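Tyrosyl-tRNA synthetase (Aeropyrum pernix, PDB 2CYA) probably catalyses the two-step attachment of tyrosine to tRNA(Tyr), first activating the amino acid with ATP to form Tyr-AMP and then transferring it to the acceptor end. Local coordinates at residues A264-K269 and N274-I279; Y282-R287 and A331-E336. All blocks are in the same frame, centred on the assembly; numbering follows the deposited sequence.

Contact 1: residues A264-K269 and N274-I279; sequences AYCPAK and NPVLEI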
loop_
_atom_site.group_PDB
_atom_site.type_symbol
_atom_site.label_atom_id
_atom_site.label_comp_id
_atom_site.label_asym_id
_atom_site.label_seq_id
_atom_site.Cartn_x
_atom_site.Cartn_y
_atom_site.Cartn_z
ATOM N N ALA A 264 -25.530 -30.342 15.678
ATOM C CA ALA A 264 -25.768 -29.226 14.758
ATOM C C ALA A 264 -27.174 -28.623 14.708
ATOM O O ALA A 264 -28.175 -29.323 14.823
ATOM C CB ALA A 264 -25.348 -29.632 13.344
ATOM N N TYR A 265 -27.229 -27.310 14.508
ATOM C CA TYR A 265 -28.499 -26.604 14.387
ATOM C C TYR A 265 -29.187 -27.178 13.153
ATOM O O TYR A 265 -28.602 -27.198 12.075
ATOM C CB TYR A 265 -28.241 -25.112 14.194
ATOM C CG TYR A 265 -29.482 -24.263 14.052
ATOM C CD1 TYR A 265 -30.440 -24.208 15.071
ATOM C CD2 TYR A 265 -29.678 -23.473 12.918
ATOM C CE1 TYR A 265 -31.556 -23.381 14.964
ATOM C CE2 TYR A 265 -30.785 -22.645 12.801
ATOM C CZ TYR A 265 -31.719 -22.601 13.825
ATOM O OH TYR A 265 -32.815 -21.783 13.702
ATOM N N CYS A 266 -30.423 -27.649 13.308
ATOM C CA CYS A 266 -31.155 -28.244 12.194
ATOM C C CYS A 266 -32.679 -28.178 12.413
ATOM O O CYS A 266 -33.335 -29.196 12.643
ATOM C CB CYS A 266 -30.693 -29.697 12.021
ATOM S SG CYS A 266 -31.365 -30.549 10.585
ATOM N N PRO A 267 -33.260 -26.967 12.323
ATOM C CA PRO A 267 -34.697 -26.724 12.507
ATOM C C PRO A 267 -35.566 -27.597 11.617
ATOM O O PRO A 267 -35.339 -27.683 10.414
ATOM C CB PRO A 267 -34.847 -25.250 12.149
ATOM C CG PRO A 267 -33.521 -24.682 12.478
ATOM C CD PRO A 267 -32.579 -25.722 11.932
ATOM N N ALA A 268 -36.570 -28.232 12.207
ATOM C CA ALA A 268 -37.469 -29.093 11.448
ATOM C C ALA A 268 -38.114 -28.325 10.299
ATOM O O ALA A 268 -38.458 -27.155 10.447
ATOM C CB ALA A 268 -38.544 -29.654 12.367
ATOM N N LYS A 269 -38.264 -28.986 9.156
ATOM C CA LYS A 269 -38.880 -28.386 7.972
ATOM C C LYS A 269 -38.247 -27.072 7.491
ATOM O O LYS A 269 -38.642 -26.536 6.455
ATOM C CB LYS A 269 -40.377 -28.154 8.222
ATOM C CG LYS A 269 -41.189 -29.406 8.547
ATOM C CD LYS A 269 -42.679 -29.062 8.722
ATOM C CE LYS A 269 -43.520 -30.297 9.054
ATOM N NZ LYS A 269 -44.983 -29.990 9.228
ATOM N N ASN A 274 -30.077 -23.512 7.760
ATOM C CA ASN A 274 -29.819 -24.887 8.168
ATOM C C ASN A 274 -28.497 -25.384 7.551
ATOM O O ASN A 274 -28.442 -25.699 6.359
ATOM C CB ASN A 274 -30.980 -25.771 7.707
ATOM C CG ASN A 274 -30.880 -27.190 8.227
ATOM O OD1 ASN A 274 -29.790 -27.667 8.552
ATOM N ND2 ASN A 274 -32.021 -27.881 8.297
ATOM N N PRO A 275 -27.425 -25.469 8.359
ATOM C CA PRO A 275 -26.094 -25.920 7.919
ATOM C C PRO A 275 -26.062 -27.387 7.482
ATOM O O PRO A 275 -25.305 -27.763 6.583
ATOM C CB PRO A 275 -25.208 -25.693 9.147
ATOM C CG PRO A 275 -26.009 -24.744 10.018
ATOM C CD PRO A 275 -27.426 -25.193 9.803
ATOM N N VAL A 276 -26.883 -28.211 8.126
ATOM C CA VAL A 276 -26.943 -29.624 7.805
ATOM C C VAL A 276 -27.432 -29.801 6.380
ATOM O O VAL A 276 -26.909 -30.627 5.628
ATOM C CB VAL A 276 -27.871 -30.383 8.780
ATOM C CG1 VAL A 276 -27.857 -31.872 8.457
ATOM C CG2 VAL A 276 -27.403 -30.143 10.218
ATOM N N LEU A 277 -28.433 -29.017 6.004
ATOM C CA LEU A 277 -28.954 -29.087 4.647
ATOM C C LEU A 277 -27.937 -28.488 3.658
ATOM O O LEU A 277 -27.752 -29.013 2.566
ATOM C CB LEU A 277 -30.301 -28.351 4.551
ATOM C CG LEU A 277 -31.524 -29.162 4.983
ATOM C CD1 LEU A 277 -32.803 -28.369 4.722
ATOM C CD2 LEU A 277 -31.564 -30.463 4.182
ATOM N N GLU A 278 -27.279 -27.401 4.047
ATOM C CA GLU A 278 -26.276 -26.773 3.188
ATOM C C GLU A 278 -25.170 -27.779 2.885
ATOM O O GLU A 278 -24.711 -27.875 1.754
ATOM C CB GLU A 278 -25.655 -25.552 3.871
ATOM C CG GLU A 278 -26.647 -24.445 4.183
ATOM C CD GLU A 278 -26.004 -23.264 4.888
ATOM O OE1 GLU A 278 -25.069 -23.467 5.695
ATOM O OE2 GLU A 278 -26.446 -22.127 4.643
ATOM N N ILE A 279 -24.733 -28.518 3.901
ATOM C CA ILE A 279 -23.690 -29.515 3.689
ATOM C C ILE A 279 -24.186 -30.547 2.674
ATOM O O ILE A 279 -23.460 -30.929 1.746
ATOM C CB ILE A 279 -23.328 -30.219 5.002
ATOM C CG1 ILE A 279 -22.571 -29.242 5.904
ATOM C CG2 ILE A 279 -22.565 -31.523 4.713
ATOM C CD1 ILE A 279 -22.318 -29.744 7.295
#
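Val-276 meets Ala-264 and Cys-266 most closely through its methyl CG2. The other methyl, CG1, stands anti to the backbone N (chi1 -177°), which leaves CG2 on the side of the loop. There CG2 lies 3.8 Å from Ala-264 CB and equally 3.8 Å from Cys-266 CB. Leu-326 of helix 323-346 also packs on Val-276. Further out, the ring of Pro-275 comes up to the backbone of Tyr-265, with Pro-275 CD 3.3 Å from Tyr-265 O. The Tyr-265 ring approaches the same proline carbon obliquely, while Pro-267 CG lies over one of its faces, offset toward the rim. The polar edge is Asn-274, the N-cap of helix 275-284. Its OD1 accepts from Leu-277 N at 3.2 Å, with the donor well above the carbonyl plane, and more weakly from Val-276 N. Its ND2 gives a weak bond to Cys-266 SG at 3.6 Å and another hydrogen bond to Gln-270 O. Tyr-316 of helix 309-317 touches both Cys-266 and Asn-274. One amide therefore caps the helix with its oxygen and ties back to the preceding loop with its nitrogen, a division of roles consistent with one orientation of the amide.

Contact 2: residues Y282-R287 and A331-E336; sequences YILFAR and AESLIE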
loop_
_atom_site.group_PDB
_atom_site.type_symbol
_atom_site.label_atom_id
_atom_site.label_comp_id
_atom_site.label_asym_id
_atom_site.label_seq_id
_atom_site.Cartn_x
_atom_site.Cartn_y
_atom_site.Cartn_z
ATOM N N TYR A 282 -24.449 -28.489 -0.879
ATOM C CA TYR A 282 -23.205 -27.990 -1.448
ATOM C C TYR A 282 -21.998 -28.910 -1.461
ATOM O O TYR A 282 -21.088 -28.723 -2.263
ATOM C CB TYR A 282 -22.839 -26.674 -0.766
ATOM C CG TYR A 282 -23.893 -25.602 -0.962
ATOM C CD1 TYR A 282 -24.433 -25.363 -2.226
ATOM C CD2 TYR A 282 -24.361 -24.839 0.114
ATOM C CE1 TYR A 282 -25.411 -24.393 -2.419
ATOM C CE2 TYR A 282 -25.344 -23.873 -0.072
ATOM C CZ TYR A 282 -25.858 -23.654 -1.348
ATOM O OH TYR A 282 -26.780 -22.655 -1.578
ATOM N N ILE A 283 -21.986 -29.897 -0.579
ATOM C CA ILE A 283 -20.884 -30.818 -0.512
ATOM C C ILE A 283 -21.247 -32.255 -0.926
ATOM O O ILE A 283 -20.632 -32.812 -1.834
ATOM C CB ILE A 283 -20.287 -30.819 0.901
ATOM C CG1 ILE A 283 -19.730 -29.433 1.226
ATOM C CG2 ILE A 283 -19.199 -31.863 0.997
ATOM C CD1 ILE A 283 -19.194 -29.309 2.628
ATOM N N LEU A 284 -22.253 -32.856 -0.293
ATOM C CA LEU A 284 -22.591 -34.240 -0.631
ATOM C C LEU A 284 -23.164 -34.392 -2.035
ATOM O O LEU A 284 -22.674 -35.211 -2.807
ATOM C CB LEU A 284 -23.531 -34.846 0.417
ATOM C CG LEU A 284 -23.028 -34.873 1.875
ATOM C CD1 LEU A 284 -24.116 -35.489 2.761
ATOM C CD2 LEU A 284 -21.716 -35.678 2.005
ATOM N N PHE A 285 -24.171 -33.601 -2.391
ATOM C CA PHE A 285 -24.739 -33.709 -3.737
ATOM C C PHE A 285 -23.929 -32.976 -4.817
ATOM O O PHE A 285 -24.327 -32.919 -5.983
ATOM C CB PHE A 285 -26.187 -33.219 -3.753
ATOM C CG PHE A 285 -27.172 -34.243 -3.252
ATOM C CD1 PHE A 285 -27.562 -34.264 -1.915
ATOM C CD2 PHE A 285 -27.683 -35.205 -4.110
ATOM C CE1 PHE A 285 -28.451 -35.230 -1.447
ATOM C CE2 PHE A 285 -28.564 -36.172 -3.653
ATOM C CZ PHE A 285 -28.950 -36.183 -2.321
ATOM N N ALA A 286 -22.795 -32.402 -4.425
ATOM C CA ALA A 286 -21.940 -31.718 -5.381
ATOM C C ALA A 286 -21.407 -32.810 -6.310
ATOM O O ALA A 286 -21.132 -32.570 -7.484
ATOM C CB ALA A 286 -20.784 -31.032 -4.655
ATOM N N ARG A 287 -21.280 -34.017 -5.758
ATOM C CA ARG A 287 -20.778 -35.181 -6.482
ATOM C C ARG A 287 -21.830 -35.785 -7.413
ATOM O O ARG A 287 -22.841 -36.322 -6.947
ATOM C CB ARG A 287 -20.327 -36.249 -5.486
ATOM C CG ARG A 287 -19.793 -37.524 -6.123
ATOM C CD ARG A 287 -19.783 -38.664 -5.113
ATOM N NE ARG A 287 -19.209 -39.890 -5.660
ATOM C CZ ARG A 287 -19.228 -41.068 -5.039
ATOM N NH1 ARG A 287 -19.798 -41.182 -3.842
ATOM N NH2 ARG A 287 -18.673 -42.133 -5.613
ATOM N N ALA A 331 -24.041 -37.188 8.439
ATOM C CA ALA A 331 -22.819 -37.470 9.179
ATOM C C ALA A 331 -22.073 -38.629 8.559
ATOM O O ALA A 331 -20.867 -38.544 8.309
ATOM C CB ALA A 331 -23.148 -37.783 10.628
ATOM N N GLU A 332 -22.798 -39.713 8.290
ATOM C CA GLU A 332 -22.182 -40.899 7.717
ATOM C C GLU A 332 -21.640 -40.658 6.304
ATOM O O GLU A 332 -20.552 -41.146 5.979
ATOM C CB GLU A 332 -23.165 -42.085 7.767
ATOM C CG GLU A 332 -23.588 -42.483 9.217
ATOM C CD GLU A 332 -22.398 -42.868 10.097
ATOM O OE1 GLU A 332 -21.576 -43.711 9.654
ATOM O OE2 GLU A 332 -22.283 -42.335 11.230
ATOM N N SER A 333 -22.364 -39.911 5.466
ATOM C CA SER A 333 -21.866 -39.608 4.115
ATOM C C SER A 333 -20.640 -38.666 4.171
ATOM O O SER A 333 -19.688 -38.805 3.402
ATOM C CB SER A 333 -22.954 -38.951 3.279
ATOM O OG SER A 333 -24.092 -39.779 3.223
ATOM N N LEU A 334 -20.670 -37.708 5.084
ATOM C CA LEU A 334 -19.570 -36.756 5.228
ATOM C C LEU A 334 -18.306 -37.510 5.605
ATOM O O LEU A 334 -17.206 -37.179 5.173
ATOM C CB LEU A 334 -19.913 -35.748 6.320
ATOM C CG LEU A 334 -19.186 -34.420 6.326
ATOM C CD1 LEU A 334 -19.208 -33.811 4.921
ATOM C CD2 LEU A 334 -19.889 -33.502 7.354
ATOM N N ILE A 335 -18.473 -38.523 6.439
ATOM C CA ILE A 335 -17.361 -39.346 6.842
ATOM C C ILE A 335 -16.701 -39.975 5.602
ATOM O O ILE A 335 -15.478 -40.004 5.508
ATOM C CB ILE A 335 -17.836 -40.436 7.816
ATOM C CG1 ILE A 335 -18.054 -39.798 9.204
ATOM C CG2 ILE A 335 -16.841 -41.592 7.828
ATOM C CD1 ILE A 335 -18.687 -40.712 10.241
ATOM N N GLU A 336 -17.502 -40.451 4.645
ATOM C CA GLU A 336 -16.923 -41.047 3.445
ATOM C C GLU A 336 -16.174 -40.004 2.620
ATOM O O GLU A 336 -15.129 -40.299 2.029
ATOM C CB GLU A 336 -17.996 -41.700 2.566
ATOM C CG GLU A 336 -18.728 -42.872 3.211
ATOM C CD GLU A 336 -17.787 -43.891 3.844
ATOM O OE1 GLU A 336 -16.747 -44.222 3.222
ATOM O OE2 GLU A 336 -18.096 -44.367 4.961
#
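Leu-284 packs against Ser-333 with both of its methyls. CD1 and CD2 each lie 3.7 Å from Ser-333 CB, so the fork of the leucine straddles that carbon. CD2 also reaches the backbone, 3.8 Å from Leu-334 N. In the leucine, CG is anti to the carbonyl carbon (chi1 -58°) and CD1 is anti to CA (chi2 179°). CD1 therefore runs straight out, and CD2 branches toward Leu-334. This is the close part of the contact. Ser-333 meets the leucine mainly through CB; its OG bonds to Ala-329 O, one turn back in its own helix. Phe-290 touches both Leu-284 and Ser-333.

The contact joins the C-terminal end of helix 275-284 to the middle of the long helix 323-346, both in the helical region that follows the KMSKS motif of this class I synthetase. The first helix ends here with a wider pi-type turn at 282-284. A type I beta turn from Leu-284 to Arg-287 then leads the chain away.

The packing is looser toward Leu-334. Its CD1 is 4.3 Å from Leu-284 CD2 and 4.4 Å from Ile-283 CG2, and no hydrogen bond crosses between the segments. This side is still buried: Ile-261 of helix 254-262 lies against Leu-334, and Val-54 of helix 51-64 against Ile-283. The solvent side is formed by Arg-287, poorly ordered, and by Glu-336, whose carboxylate turns away from the contact to a salt bridge with Arg-339.

How the contacts relate
Contacts 1 and 2 sit at the two ends of helix 275-284, with centres about 14 Å apart. Contact 1 secures the start of the helix to the loop before it. Contact 2 sets its last turn against helix 323-346. Ile-279 joins them: its O is 3.1 Å from Leu-284 N, a probable hydrogen bond, and its CG2 is 4.1 Å from Leu-334 CD1. Both lie near the inferred ATP site. The side chain of Ile-283 is about 8 Å from those of His-49 and Trp-52, and that of Pro-275 is about 11 Å from His-49. Contact 2 is thus the nearer, but neither includes an annotated binding residue.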